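PDB 7AL1: cell division protein SepF from Methanobrevibacter smithii, which probably tethers the division protein FtsZ to the cell membrane in this archaeon, the chain here being its C-terminal FtsZ-binding core domain. Local coordinates for residues 41-44 / 45-48. Sequence-based numbering, arbitrary orientation.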
loop_
_atom_site.group_PDB
_atom_site.type_symbol
_atom_site.label_atom_id
_atom_site.label_comp_id
_atom_site.label_asym_id
_atom_site.label_seq_id
_atom_site.Cartn_x
_atom_site.Cartn_y
_atom_site.Cartn_z
ATOM N N LEU A 41 3.828 3.780 -4.716
ATOM C CA LEU A 41 4.604 4.138 -5.882
ATOM C C LEU A 41 5.005 2.853 -6.593
ATOM O O LEU A 41 5.560 1.947 -5.961
ATOM C CB LEU A 41 5.874 4.836 -5.346
ATOM C CG LEU A 41 6.859 5.435 -6.313
ATOM C CD1 LEU A 41 6.199 6.469 -7.137
ATOM C CD2 LEU A 41 7.997 6.061 -5.531
ATOM N N ASP A 42 4.772 2.778 -7.907
ATOM C CA ASP A 42 5.210 1.654 -8.726
ATOM C C ASP A 42 6.353 2.156 -9.616
ATOM O O ASP A 42 6.114 2.920 -10.551
ATOM C CB ASP A 42 4.077 1.089 -9.585
ATOM C CG ASP A 42 4.518 -0.050 -10.449
ATOM O OD1 ASP A 42 5.679 -0.468 -10.392
ATOM O OD2 ASP A 42 3.665 -0.558 -11.248
ATOM N N LEU A 43 7.589 1.759 -9.313
ATOM C CA LEU A 43 8.765 2.208 -10.041
ATOM C C LEU A 43 9.124 1.342 -11.232
ATOM O O LEU A 43 10.187 1.536 -11.835
ATOM C CB LEU A 43 9.974 2.275 -9.092
ATOM C CG LEU A 43 9.884 3.401 -8.059
ATOM C CD1 LEU A 43 11.143 3.408 -7.210
ATOM C CD2 LEU A 43 9.762 4.743 -8.758
ATOM N N SER A 44 8.259 0.412 -11.618
ATOM C CA SER A 44 8.637 -0.565 -12.631
ATOM C C SER A 44 8.849 0.059 -14.002
ATOM O O SER A 44 9.682 -0.430 -14.767
ATOM C CB SER A 44 7.587 -1.683 -12.725
ATOM O OG SER A 44 6.306 -1.186 -13.076
ATOM N N PHE A 45 8.081 1.087 -14.362
ATOM C CA PHE A 45 8.304 1.667 -15.678
ATOM C C PHE A 45 9.668 2.353 -15.735
ATOM O O PHE A 45 10.425 2.174 -16.701
ATOM C CB PHE A 45 7.192 2.659 -16.017
ATOM C CG PHE A 45 7.384 3.348 -17.348
ATOM C CD1 PHE A 45 8.176 4.465 -17.479
ATOM C CD2 PHE A 45 6.757 2.860 -18.479
ATOM C CE1 PHE A 45 8.321 5.101 -18.706
ATOM C CE2 PHE A 45 6.916 3.483 -19.699
ATOM C CZ PHE A 45 7.701 4.600 -19.812
ATOM N N LEU A 46 9.985 3.164 -14.721
ATOM C CA LEU A 46 11.296 3.788 -14.682
ATOM C C LEU A 46 12.397 2.735 -14.674
ATOM O O LEU A 46 13.409 2.870 -15.377
ATOM C CB LEU A 46 11.414 4.705 -13.468
ATOM C CG LEU A 46 10.439 5.872 -13.385
ATOM C CD1 LEU A 46 10.742 6.749 -12.164
ATOM C CD2 LEU A 46 10.448 6.726 -14.639
ATOM N N GLU A 47 12.223 1.675 -13.877
ATOM C CA GLU A 47 13.297 0.695 -13.741
ATOM C C GLU A 47 13.616 0.066 -15.085
ATOM O O GLU A 47 14.796 -0.146 -15.418
ATOM C CB GLU A 47 12.930 -0.368 -12.709
ATOM C CG GLU A 47 14.144 -1.208 -12.335
ATOM C CD GLU A 47 13.980 -2.152 -11.152
ATOM O OE1 GLU A 47 12.869 -2.318 -10.613
ATOM O OE2 GLU A 47 15.001 -2.741 -10.757
ATOM N N LYS A 48 12.581 -0.228 -15.875
ATOM C CA LYS A 48 12.759 -0.878 -17.170
ATOM C C LYS A 48 13.244 0.102 -18.225
ATOM O O LYS A 48 14.177 -0.200 -18.980
ATOM C CB LYS A 48 11.441 -1.517 -17.607
ATOM C CG LYS A 48 11.532 -2.276 -18.918
ATOM C CD LYS A 48 10.183 -2.872 -19.293
ATOM C CE LYS A 48 10.255 -3.561 -20.638
ATOM N NZ LYS A 48 11.223 -4.691 -20.592
HETATM O O HOH W 1 7.608 3.622 -12.790
#
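Leu-43 and Leu-46 both turn CG anti to their own carbonyl carbons (chi1 -70° and -61°), which sets each CG beside its own backbone N, and CD2 of Leu-43 meets CD1 of Leu-46 at 4.1 Å as the two side chains cross at a slant. Leu-43 also packs on helix 51-68 and Leu-46 on Ile-25 of helix 22-33, joining the strand end to both long helices.

The first turn of helix 44-49 is closed by two backbone bonds: the N of Glu-47 reaches the O of Leu-43 at 2.9 Å, and the N of Lys-48 bonds to the O of Ser-44 at 3.1 Å. The N of Leu-46 is served differently: a water accepts from it at 3.1 Å and donates to the O of Asp-42 at 2.8 Å, bridging strand and helix.

Asp-42 shapes the bend between them. Its OD1 takes the N-H of Ser-44 at 3.0 Å, from above the carboxylate plane. The OG of Ser-44 accepts from NE of Arg-18, while its one proton has OD1 of Asp-42 and the O of Asp-80 within reach. The backbone N-H of Asn-82 also bonds to OD1 of Asp-42, while OE1 of Glu-47 is hydrogen-bonded to ND2 of Asn-82 and OE2 forms a salt bridge with NH2 of Arg-77, tying the new helix to the neighbouring hairpin.

Taken together, this is a strand-to-helix junction of the alpha/beta SepF core: an Asx turn at the end of strand 39-42, with Leu-43 as N-cap residue of helix 44-49.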